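Local coordinates for xyloglucan-specific endo-beta-1,4-glucanase GH12 (Aspergillus niveus, PDB 4NPR), which probably hydrolyses internal beta-1,4-glucosidic linkages of xyloglucan with retention of the beta-configuration, as a family 12 glycoside hydrolase, at residues T35-G47 and K84-K96. Residues are numbered along the deposited sequence; the frame is centred on the assembly and turned at random.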
loop_
_atom_site.group_PDB
_atom_site.type_symbol
_atom_site.label_atom_id
_atom_site.label_comp_id
_atom_site.label_asym_id
_atom_site.label_seq_id
_atom_site.Cartn_x
_atom_site.Cartn_y
_atom_site.Cartn_z
ATOM N N THR A 35 -0.812 -15.879 -8.457
ATOM C CA THR A 35 -1.615 -15.075 -9.337
ATOM C C THR A 35 -3.070 -15.518 -9.195
ATOM O O THR A 35 -3.347 -16.694 -9.228
ATOM C CB THR A 35 -1.136 -15.329 -10.785
ATOM O OG1 THR A 35 0.244 -14.941 -10.897
ATOM C CG2 THR A 35 -2.013 -14.601 -11.836
ATOM N N GLU A 36 -4.016 -14.601 -9.047
ATOM C CA GLU A 36 -5.412 -14.998 -8.945
ATOM C C GLU A 36 -6.248 -13.938 -9.597
ATOM O O GLU A 36 -6.204 -12.777 -9.224
ATOM C CB GLU A 36 -5.859 -15.140 -7.489
ATOM C CG GLU A 36 -4.944 -15.934 -6.569
ATOM C CD GLU A 36 -5.018 -17.473 -6.711
ATOM O OE1 GLU A 36 -5.857 -18.017 -7.496
ATOM O OE2 GLU A 36 -4.207 -18.134 -5.997
ATOM N N GLY A 37 -7.058 -14.333 -10.546
ATOM C CA GLY A 37 -7.832 -13.373 -11.317
ATOM C C GLY A 37 -6.935 -12.249 -11.781
ATOM O O GLY A 37 -5.954 -12.454 -12.504
ATOM N N ASN A 38 -7.259 -11.055 -11.334
ATOM C CA ASN A 38 -6.502 -9.898 -11.750
ATOM C C ASN A 38 -5.480 -9.436 -10.772
ATOM O O ASN A 38 -4.989 -8.343 -10.916
ATOM C CB ASN A 38 -7.469 -8.783 -12.064
ATOM C CG ASN A 38 -8.353 -9.148 -13.196
ATOM O OD1 ASN A 38 -7.882 -9.591 -14.245
ATOM N ND2 ASN A 38 -9.642 -9.012 -12.992
ATOM N N TYR A 39 -5.111 -10.285 -9.824
ATOM C CA TYR A 39 -4.160 -9.911 -8.787
ATOM C C TYR A 39 -2.946 -10.856 -8.825
ATOM O O TYR A 39 -3.026 -11.941 -9.371
ATOM C CB TYR A 39 -4.838 -9.913 -7.400
ATOM C CG TYR A 39 -6.066 -9.005 -7.300
ATOM C CD1 TYR A 39 -5.923 -7.630 -7.078
ATOM C CD2 TYR A 39 -7.388 -9.511 -7.443
ATOM C CE1 TYR A 39 -7.018 -6.781 -6.980
ATOM C CE2 TYR A 39 -8.501 -8.654 -7.337
ATOM C CZ TYR A 39 -8.298 -7.290 -7.113
ATOM O OH TYR A 39 -9.349 -6.404 -7.010
ATOM N N ILE A 40 -1.805 -10.373 -8.348
ATOM C CA ILE A 40 -0.704 -11.202 -7.938
ATOM C C ILE A 40 -0.493 -10.789 -6.496
ATOM O O ILE A 40 -0.424 -9.585 -6.171
ATOM C CB ILE A 40 0.562 -10.938 -8.756
ATOM C CG1 ILE A 40 0.367 -11.372 -10.220
ATOM C CG2 ILE A 40 1.746 -11.733 -8.214
ATOM C CD1 ILE A 40 1.393 -10.780 -11.169
ATOM N N LEU A 41 -0.461 -11.777 -5.618
ATOM C CA LEU A 41 -0.307 -11.542 -4.208
ATOM C C LEU A 41 1.116 -11.894 -3.873
ATOM O O LEU A 41 1.570 -12.970 -4.217
ATOM C CB LEU A 41 -1.286 -12.414 -3.427
ATOM C CG LEU A 41 -1.263 -12.376 -1.907
ATOM C CD1 LEU A 41 -1.827 -11.070 -1.378
ATOM C CD2 LEU A 41 -2.118 -13.505 -1.348
ATOM N N TYR A 42 1.798 -11.011 -3.166
ATOM C CA TYR A 42 3.248 -11.101 -2.943
ATOM C C TYR A 42 3.558 -11.130 -1.474
ATOM O O TYR A 42 2.926 -10.429 -0.721
ATOM C CB TYR A 42 3.956 -9.849 -3.472
ATOM C CG TYR A 42 3.960 -9.646 -4.959
ATOM C CD1 TYR A 42 4.976 -10.216 -5.755
ATOM C CD2 TYR A 42 2.983 -8.843 -5.590
ATOM C CE1 TYR A 42 5.017 -10.006 -7.127
ATOM C CE2 TYR A 42 3.015 -8.632 -6.976
ATOM C CZ TYR A 42 4.039 -9.207 -7.728
ATOM O OH TYR A 42 4.120 -9.036 -9.079
ATOM N N ASN A 43 4.555 -11.905 -1.095
ATOM C CA ASN A 43 5.121 -11.898 0.249
ATOM C C ASN A 43 6.146 -10.733 0.322
ATOM O O ASN A 43 6.078 -9.886 1.234
ATOM C CB ASN A 43 5.775 -13.272 0.521
ATOM C CG ASN A 43 5.904 -13.611 1.985
ATOM O OD1 ASN A 43 5.101 -13.246 2.809
ATOM N ND2 ASN A 43 6.914 -14.371 2.292
ATOM N N ASN A 44 7.066 -10.668 -0.646
ATOM C CA ASN A 44 7.886 -9.463 -0.875
ATOM C C ASN A 44 8.609 -8.998 0.407
ATOM O O ASN A 44 8.380 -7.916 0.924
ATOM C CB ASN A 44 6.986 -8.372 -1.477
ATOM C CG ASN A 44 7.727 -7.087 -1.836
ATOM O OD1 ASN A 44 8.889 -7.090 -2.161
ATOM N ND2 ASN A 44 7.015 -5.975 -1.789
ATOM N N LEU A 45 9.502 -9.841 0.895
ATOM C CA LEU A 45 10.255 -9.561 2.099
ATOM C C LEU A 45 11.516 -8.727 1.789
ATOM O O LEU A 45 12.599 -8.978 2.289
ATOM C CB LEU A 45 10.640 -10.886 2.758
ATOM C CG LEU A 45 9.490 -11.834 3.074
ATOM C CD1 LEU A 45 9.938 -12.979 3.972
ATOM C CD2 LEU A 45 8.402 -11.047 3.779
ATOM N N TRP A 46 11.365 -7.707 0.962
ATOM C CA TRP A 46 12.525 -6.979 0.455
ATOM C C TRP A 46 13.462 -6.461 1.568
ATOM O O TRP A 46 14.648 -6.282 1.339
ATOM C CB TRP A 46 12.056 -5.846 -0.453
ATOM C CG TRP A 46 11.330 -4.739 0.212
ATOM C CD1 TRP A 46 9.978 -4.597 0.302
ATOM C CD2 TRP A 46 11.895 -3.592 0.878
ATOM N NE1 TRP A 46 9.666 -3.431 0.980
ATOM C CE2 TRP A 46 10.824 -2.807 1.345
ATOM C CE3 TRP A 46 13.194 -3.161 1.121
ATOM C CZ2 TRP A 46 11.009 -1.613 2.014
ATOM C CZ3 TRP A 46 13.382 -1.964 1.783
ATOM C CH2 TRP A 46 12.290 -1.201 2.221
ATOM N N GLY A 47 12.940 -6.265 2.778
ATOM C CA GLY A 47 13.675 -5.609 3.797
ATOM C C GLY A 47 14.107 -6.514 4.901
ATOM O O GLY A 47 14.492 -5.990 5.952
ATOM N N LYS A 84 10.540 -4.004 6.799
ATOM C CA LYS A 84 11.020 -5.300 6.510
ATOM C C LYS A 84 10.379 -5.912 5.281
ATOM O O LYS A 84 10.924 -6.856 4.714
ATOM C CB LYS A 84 10.766 -6.232 7.707
ATOM C CG LYS A 84 11.233 -5.697 9.066
ATOM C CD LYS A 84 12.637 -5.134 8.947
ATOM C CE LYS A 84 13.187 -4.903 10.320
ATOM N NZ LYS A 84 12.742 -3.578 10.807
ATOM N N SER A 85 9.216 -5.428 4.873
ATOM C CA SER A 85 8.488 -6.091 3.800
ATOM C C SER A 85 7.274 -5.292 3.331
ATOM O O SER A 85 6.906 -4.250 3.882
ATOM C CB SER A 85 8.017 -7.472 4.284
ATOM O OG SER A 85 7.080 -7.349 5.383
ATOM N N PHE A 86 6.645 -5.782 2.280
ATOM C CA PHE A 86 5.453 -5.176 1.814
ATOM C C PHE A 86 4.660 -6.218 1.050
ATOM O O PHE A 86 4.575 -6.173 -0.183
ATOM C CB PHE A 86 5.763 -3.976 0.926
ATOM C CG PHE A 86 4.531 -3.347 0.347
ATOM C CD1 PHE A 86 3.436 -3.008 1.188
ATOM C CD2 PHE A 86 4.419 -3.126 -1.014
ATOM C CE1 PHE A 86 2.266 -2.448 0.662
ATOM C CE2 PHE A 86 3.254 -2.544 -1.547
ATOM C CZ PHE A 86 2.171 -2.222 -0.715
ATOM N N ALA A 87 4.098 -7.164 1.810
ATOM C CA ALA A 87 3.178 -8.134 1.273
ATOM C C ALA A 87 1.903 -7.378 0.920
ATOM O O ALA A 87 1.370 -6.655 1.736
ATOM C CB ALA A 87 2.861 -9.183 2.310
ATOM N N ASN A 88 1.425 -7.602 -0.297
ATOM C CA ASN A 88 0.390 -6.812 -0.902
ATOM C C ASN A 88 -0.263 -7.591 -1.997
ATOM O O ASN A 88 0.317 -8.516 -2.577
ATOM C CB ASN A 88 0.982 -5.555 -1.534
ATOM C CG ASN A 88 1.892 -5.868 -2.700
ATOM O OD1 ASN A 88 1.512 -5.756 -3.867
ATOM N ND2 ASN A 88 3.105 -6.282 -2.391
ATOM N N ALA A 89 -1.488 -7.200 -2.299
ATOM C CA ALA A 89 -2.146 -7.598 -3.541
ATOM C C ALA A 89 -1.977 -6.468 -4.603
ATOM O O ALA A 89 -2.388 -5.351 -4.365
ATOM C CB ALA A 89 -3.621 -7.846 -3.283
ATOM N N ALA A 90 -1.449 -6.815 -5.779
ATOM C CA ALA A 90 -1.239 -5.898 -6.900
ATOM C C ALA A 90 -2.184 -6.211 -8.056
ATOM O O ALA A 90 -2.304 -7.348 -8.529
ATOM C CB ALA A 90 0.207 -5.989 -7.382
ATOM N N LEU A 91 -2.857 -5.183 -8.519
ATOM C CA LEU A 91 -3.792 -5.323 -9.598
ATOM C C LEU A 91 -2.999 -5.366 -10.883
ATOM O O LEU A 91 -2.084 -4.580 -11.043
ATOM C CB LEU A 91 -4.714 -4.120 -9.630
ATOM C CG LEU A 91 -5.778 -4.157 -10.713
ATOM C CD1 LEU A 91 -6.792 -5.238 -10.358
ATOM C CD2 LEU A 91 -6.425 -2.776 -10.880
ATOM N N GLN A 92 -3.387 -6.257 -11.796
ATOM C CA GLN A 92 -2.761 -6.418 -13.108
ATOM C C GLN A 92 -3.648 -5.736 -14.130
ATOM O O GLN A 92 -4.786 -6.100 -14.337
ATOM C CB GLN A 92 -2.598 -7.896 -13.428
ATOM C CG GLN A 92 -1.880 -8.682 -12.335
ATOM C CD GLN A 92 -0.463 -8.128 -12.041
ATOM O OE1 GLN A 92 -0.191 -7.574 -10.969
ATOM N NE2 GLN A 92 0.424 -8.269 -12.995
ATOM N N PHE A 93 -3.151 -4.680 -14.725
ATOM C CA PHE A 93 -3.969 -3.934 -15.666
ATOM C C PHE A 93 -3.069 -3.231 -16.648
ATOM O O PHE A 93 -1.860 -3.131 -16.479
ATOM C CB PHE A 93 -4.862 -2.905 -14.948
ATOM C CG PHE A 93 -4.073 -1.819 -14.240
ATOM C CD1 PHE A 93 -3.367 -2.103 -13.078
ATOM C CD2 PHE A 93 -4.019 -0.524 -14.762
ATOM C CE1 PHE A 93 -2.635 -1.134 -12.445
ATOM C CE2 PHE A 93 -3.283 0.453 -14.136
ATOM C CZ PHE A 93 -2.585 0.147 -12.973
ATOM N N THR A 94 -3.694 -2.750 -17.697
ATOM C CA THR A 94 -2.975 -2.026 -18.702
ATOM C C THR A 94 -2.860 -0.589 -18.222
ATOM O O THR A 94 -3.859 -0.001 -17.842
ATOM C CB THR A 94 -3.731 -2.078 -20.028
ATOM O OG1 THR A 94 -3.891 -3.454 -20.412
ATOM C CG2 THR A 94 -2.960 -1.327 -21.090
ATOM N N PRO A 95 -1.644 -0.028 -18.262
ATOM C CA PRO A 95 -1.406 1.341 -17.800
ATOM C C PRO A 95 -2.245 2.395 -18.518
ATOM O O PRO A 95 -2.609 2.203 -19.659
ATOM C CB PRO A 95 0.086 1.526 -18.054
ATOM C CG PRO A 95 0.643 0.131 -17.866
ATOM C CD PRO A 95 -0.371 -0.736 -18.539
ATOM N N LYS A 96 -2.559 3.481 -17.826
ATOM C CA LYS A 96 -3.412 4.544 -18.345
ATOM C C LYS A 96 -2.926 5.885 -17.863
ATOM O O LYS A 96 -2.577 6.038 -16.701
ATOM C CB LYS A 96 -4.836 4.398 -17.817
ATOM C CG LYS A 96 -5.803 3.615 -18.685
ATOM C CD LYS A 96 -7.196 4.225 -18.614
ATOM C CE LYS A 96 -8.180 3.416 -19.437
ATOM N NZ LYS A 96 -8.580 2.224 -18.662
#
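The Y42 ring and the N88 amide run alongside each other on one face of an antiparallel strand pair, planes 18° apart, N88 OD1 3.8 Å from Y42 CD2. The Y42 ring takes A90 CB at its edge, in plane, CE2 to CB 3.9 Å, while I40 CG2 rests over one face. With CG between its backbone N and carbonyl carbon (chi1 66°), N88 turns its amide back along its own chain, and ND2 donates to F86 O at 2.7 Å. That carbonyl is gripped twice, since N44 ND2 donates to F86 O from the other segment at 2.9 Å, from above the carbonyl plane. W46 meets F86 CB with its indole edge, NE1 to CB 3.9 Å. On the reverse face Y39 and L91 cross obliquely, CE1 to CD1 3.7 Å; the Y39 hydroxyl is hydrogen-bonded to N66 O and V240 N. I40 and A90 exchange backbone hydrogen bonds, and further bonds, Q92 N to N38 O and F86 N to N44 O, extend the pairing beyond the strand ends. In this beta-jelly roll, 39-42 lies between 33-36, joined by the type II' turn E36-Y39, and 87-97, with 215-226 next; L41 and A89 pack on W70 of strand 67-77 in the facing sheet.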